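Local coordinates for uncharacterized protein (Sus scrofa, PDB 5BNF), which belongs to the ADP-ribosyl cyclase family as porcine CD38, a disulfide-rich protein with a helical part and a parallel beta-sheet part, at residues N99-L102 with G103-D107; L215-G219 with K220-F224. One frame throughout, in Å; residues are numbered along the deposited sequence.

Contact 1. Residues N99-L102 with G103-D107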
loop_
_atom_site.group_PDB
_atom_site.type_symbol
_atom_site.label_atom_id
_atom_site.label_comp_id
_atom_site.label_asym_id
_atom_site.label_seq_id
_atom_site.Cartn_x
_atom_site.Cartn_y
_atom_site.Cartn_z
ATOM N N ASN A 99 6.974 -4.252 -1.193
ATOM C CA ASN A 99 8.332 -4.738 -0.955
ATOM C C ASN A 99 8.764 -4.528 0.492
ATOM O O ASN A 99 9.854 -4.933 0.885
ATOM C CB ASN A 99 9.330 -4.067 -1.907
ATOM C CG ASN A 99 9.064 -4.403 -3.361
ATOM O OD1 ASN A 99 8.888 -5.566 -3.718
ATOM N ND2 ASN A 99 9.044 -3.383 -4.211
ATOM N N THR A 100 7.905 -3.898 1.286
ATOM C CA THR A 100 8.204 -3.675 2.694
ATOM C C THR A 100 7.776 -4.932 3.431
ATOM O O THR A 100 7.033 -5.745 2.891
ATOM C CB THR A 100 7.420 -2.491 3.264
ATOM O OG1 THR A 100 6.014 -2.772 3.213
ATOM C CG2 THR A 100 7.713 -1.241 2.465
ATOM N N LEU A 101 8.248 -5.085 4.663
ATOM C CA LEU A 101 7.918 -6.249 5.481
ATOM C C LEU A 101 6.411 -6.534 5.547
ATOM O O LEU A 101 5.952 -7.596 5.126
ATOM C CB LEU A 101 8.471 -6.060 6.899
ATOM C CG LEU A 101 8.184 -7.182 7.901
ATOM C CD1 LEU A 101 8.566 -8.535 7.318
ATOM C CD2 LEU A 101 8.957 -6.910 9.176
ATOM N N LEU A 102 5.647 -5.581 6.072
ATOM C CA LEU A 102 4.198 -5.747 6.197
ATOM C C LEU A 102 3.439 -5.899 4.879
ATOM O O LEU A 102 2.546 -6.737 4.763
ATOM C CB LEU A 102 3.618 -4.585 7.005
ATOM C CG LEU A 102 4.016 -4.646 8.478
ATOM C CD1 LEU A 102 3.594 -3.374 9.195
ATOM C CD2 LEU A 102 3.381 -5.876 9.117
ATOM N N GLY A 103 3.789 -5.097 3.881
ATOM C CA GLY A 103 3.102 -5.207 2.610
ATOM C C GLY A 103 3.449 -6.515 1.933
ATOM O O GLY A 103 2.669 -7.059 1.145
ATOM N N TYR A 104 4.626 -7.030 2.268
ATOM C CA TYR A 104 5.133 -8.264 1.692
ATOM C C TYR A 104 4.387 -9.519 2.137
ATOM O O TYR A 104 4.027 -10.366 1.315
ATOM C CB TYR A 104 6.617 -8.415 2.037
ATOM C CG TYR A 104 7.191 -9.744 1.626
ATOM C CD1 TYR A 104 7.399 -10.048 0.281
ATOM C CD2 TYR A 104 7.489 -10.716 2.576
ATOM C CE1 TYR A 104 7.886 -11.286 -0.106
ATOM C CE2 TYR A 104 7.974 -11.958 2.198
ATOM C CZ TYR A 104 8.170 -12.236 0.856
ATOM O OH TYR A 104 8.646 -13.467 0.481
ATOM N N ILE A 105 4.171 -9.650 3.439
ATOM C CA ILE A 105 3.488 -10.824 3.953
ATOM C C ILE A 105 1.978 -10.796 3.734
ATOM O O ILE A 105 1.367 -11.839 3.502
ATOM C CB ILE A 105 3.775 -11.013 5.449
ATOM C CG1 ILE A 105 3.117 -9.902 6.255
ATOM C CG2 ILE A 105 5.276 -10.996 5.691
ATOM C CD1 ILE A 105 3.140 -10.152 7.747
ATOM N N ALA A 106 1.381 -9.608 3.781
ATOM C CA ALA A 106 -0.063 -9.481 3.605
ATOM C C ALA A 106 -0.510 -9.486 2.146
ATOM O O ALA A 106 -1.652 -9.835 1.839
ATOM C CB ALA A 106 -0.547 -8.216 4.291
ATOM N N ASP A 107 0.398 -9.118 1.251
ATOM C CA ASP A 107 0.098 -9.048 -0.172
ATOM C C ASP A 107 -0.775 -10.175 -0.730
ATOM O O ASP A 107 -0.492 -11.354 -0.528
ATOM C CB ASP A 107 1.404 -8.965 -0.958
ATOM C CG ASP A 107 1.183 -8.618 -2.412
ATOM O OD1 ASP A 107 0.381 -7.700 -2.688
ATOM O OD2 ASP A 107 1.816 -9.253 -3.279
#
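The ring of Tyr104 sets out from the first turn of helix 101-106, and the carbonyl oxygen of Leu101 lies obliquely to it, near its root. With CG anti to the backbone N, the ring leads away from the 99-102 segment toward helix 10-25, where it meets the ring of Tyr21 with the planes at about 35° and also touches Arg17 and Thr20. The turn is a capped helix start. Thr100 is the N-cap, and its OG1 accepts from Gly103 N at 3.3 Å with an N-H...O angle of 153°. The same hydroxyl is also hydrogen-bonded to Leu97 O, so it ties the helix start to the chain before it. A chi1 of 63° places OG1 between the backbone N and carbonyl carbon of Thr100, on the side of the incoming Gly103 amide. Beyond the cap, regular helical bonds take over: Ile105 N donates to Leu101 O at 3.2 Å and Ala106 N to Leu102 O at 3.3 Å. Apolar branches run along the outside of the helix. Leu101 CD1 approaches Ile105 CG2 at 4.4 Å, a loose contact one turn apart, while Leu101 also leans on Tyr21 and Leu29. Leu102 turns to Leu61, Met62 and Leu143, and Ala106 to Phe139 and Trp140, so the short helix is wedged between helices 10-25, 59-64 and 135-149. On Ile105, the CG1 branch lies over the backbone, 3.5 Å from Leu102 O.

Contact 2. Residues L215-G219 with K220-F224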
loop_
_atom_site.group_PDB
_atom_site.type_symbol
_atom_site.label_atom_id
_atom_site.label_comp_id
_atom_site.label_asym_id
_atom_site.label_seq_id
_atom_site.Cartn_x
_atom_site.Cartn_y
_atom_site.Cartn_z
ATOM N N LEU A 215 -0.899 20.393 -9.008
ATOM C CA LEU A 215 -1.426 21.428 -8.113
ATOM C C LEU A 215 -1.376 20.978 -6.661
ATOM O O LEU A 215 -1.102 21.771 -5.769
ATOM C CB LEU A 215 -2.852 21.802 -8.512
ATOM C CG LEU A 215 -3.005 22.966 -9.502
ATOM C CD1 LEU A 215 -1.890 22.977 -10.542
ATOM C CD2 LEU A 215 -4.358 22.850 -10.166
ATOM N N ILE A 216 -1.640 19.701 -6.422
ATOM C CA ILE A 216 -1.566 19.180 -5.068
ATOM C C ILE A 216 -0.161 19.421 -4.525
ATOM O O ILE A 216 0.008 19.951 -3.436
ATOM C CB ILE A 216 -1.836 17.670 -5.034
ATOM C CG1 ILE A 216 -3.328 17.397 -5.265
ATOM C CG2 ILE A 216 -1.332 17.091 -3.717
ATOM C CD1 ILE A 216 -3.677 15.917 -5.400
ATOM N N LEU A 217 0.843 19.040 -5.310
ATOM C CA LEU A 217 2.237 19.176 -4.918
ATOM C C LEU A 217 2.768 20.602 -4.816
ATOM O O LEU A 217 3.531 20.907 -3.907
ATOM C CB LEU A 217 3.106 18.358 -5.874
ATOM C CG LEU A 217 2.824 16.863 -5.748
ATOM C CD1 LEU A 217 3.290 16.127 -6.982
ATOM C CD2 LEU A 217 3.514 16.333 -4.505
ATOM N N ARG A 218 2.385 21.474 -5.745
ATOM C CA ARG A 218 2.850 22.857 -5.699
ATOM C C ARG A 218 2.245 23.591 -4.505
ATOM O O ARG A 218 2.774 24.609 -4.057
ATOM C CB ARG A 218 2.483 23.605 -6.983
ATOM C CG ARG A 218 3.450 23.414 -8.145
ATOM C CD ARG A 218 3.022 24.262 -9.339
ATOM N NE ARG A 218 3.930 25.377 -9.608
ATOM C CZ ARG A 218 5.027 25.290 -10.356
ATOM N NH1 ARG A 218 5.363 24.138 -10.922
ATOM N NH2 ARG A 218 5.790 26.360 -10.542
ATOM N N GLY A 219 1.132 23.078 -3.993
ATOM C CA GLY A 219 0.500 23.717 -2.853
ATOM C C GLY A 219 1.417 23.641 -1.652
ATOM O O GLY A 219 1.396 24.513 -0.783
ATOM N N LYS A 220 2.229 22.588 -1.620
ATOM C CA LYS A 220 3.182 22.337 -0.541
ATOM C C LYS A 220 4.608 22.697 -0.973
ATOM O O LYS A 220 5.577 22.297 -0.332
ATOM C CB LYS A 220 3.149 20.854 -0.158
ATOM C CG LYS A 220 1.780 20.285 0.192
ATOM C CD LYS A 220 1.874 18.765 0.324
ATOM C CE LYS A 220 0.805 18.171 1.239
ATOM N NZ LYS A 220 1.020 16.704 1.435
ATOM N N ASN A 221 4.739 23.438 -2.066
ATOM C CA ASN A 221 6.051 23.824 -2.568
ATOM C C ASN A 221 6.935 22.630 -2.931
ATOM O O ASN A 221 8.140 22.786 -3.143
ATOM C CB ASN A 221 6.780 24.715 -1.555
ATOM C CG ASN A 221 6.283 26.149 -1.579
ATOM O OD1 ASN A 221 6.235 26.783 -2.634
ATOM N ND2 ASN A 221 5.920 26.672 -0.416
ATOM N N ILE A 222 6.345 21.439 -2.991
ATOM C CA ILE A 222 7.099 20.252 -3.371
ATOM C C ILE A 222 7.282 20.230 -4.882
ATOM O O ILE A 222 6.318 20.356 -5.633
ATOM C CB ILE A 222 6.383 18.961 -2.980
ATOM C CG1 ILE A 222 6.359 18.822 -1.458
ATOM C CG2 ILE A 222 7.086 17.766 -3.633
ATOM C CD1 ILE A 222 5.682 17.563 -0.981
ATOM N N LYS A 223 8.522 20.054 -5.321
ATOM C CA LYS A 223 8.826 20.017 -6.740
ATOM C C LYS A 223 8.170 18.806 -7.402
ATOM O O LYS A 223 8.021 17.743 -6.793
ATOM C CB LYS A 223 10.347 20.011 -6.947
ATOM C CG LYS A 223 11.067 21.221 -6.316
ATOM C CD LYS A 223 12.584 21.144 -6.494
ATOM C CE LYS A 223 13.311 22.328 -5.857
ATOM N NZ LYS A 223 13.047 22.477 -4.399
ATOM N N PHE A 224 7.766 18.989 -8.653
ATOM C CA PHE A 224 7.103 17.952 -9.430
ATOM C C PHE A 224 7.613 17.923 -10.866
ATOM O O PHE A 224 7.914 18.960 -11.449
ATOM C CB PHE A 224 5.594 18.210 -9.451
ATOM C CG PHE A 224 4.822 17.256 -10.323
ATOM C CD1 PHE A 224 4.596 15.943 -9.919
ATOM C CD2 PHE A 224 4.319 17.670 -11.550
ATOM C CE1 PHE A 224 3.880 15.063 -10.726
ATOM C CE2 PHE A 224 3.602 16.792 -12.357
ATOM C CZ PHE A 224 3.384 15.489 -11.942
#
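Ile216 turns its end away from the 220-224 segment toward Val178 and His179, but its carbonyl O lies 4.1 Å from Lys220 CG at the close of helix 208-219, where a Schellman motif leads into strand 223-229 of a beta-alpha-beta unit. Leu217 carries most of the contact. Its O takes two amides from opposite faces of the carbonyl plane, Ile222 N at 3.0 Å, tilted 31° from that plane, and Lys220 N at 3.1 Å, well above it. Its side chain (chi1 -65°, CG beside the backbone N) spreads two methyls: CD2 meets Ile222 CG2 at 3.9 Å, and CD1 reaches the Phe224 ring, the two side chains crossing at about a right angle. Arg218 supplies the second Schellman bond, its O accepting from Asn221 N at 3.0 Å. Asn221 is the C-prime residue, and its positive phi of 60° reverses the chain. From Gly219 the backbone passes to Lys220, whose extended side chain sends NZ to His179 O. Phe224 also touches Leu189 and Ala191 of the adjoining strand and Ile210 and Leu213 of the helix, and its CD1 lies only 3.2 Å from Leu217 CD1, a tight approach.

Overall arrangement
Contacts 1 and 2 treat opposite ends of helices. Contact 1 opens helix 101-106 with a threonine hydroxyl, whereas contact 2 closes helix 208-219 with backbone amide bonds of a Schellman motif. Their centres lie about 29 Å apart, and no atoms touch. The first is a buried contact, its centre about 9 Å from the centre of the chain, packed among helices of the helical part. The second lies at the edge of the parallel sheet, its centre about 22 Å from the centre of the chain, with Arg218, Gly219 and Asn221 exposed and Leu217 and Ile222 buried. They share no helix or strand. Apolar contact across the segments is slight in contact 1, whose leucines serve neighbouring helices; in contact 2 it joins helix and strand directly.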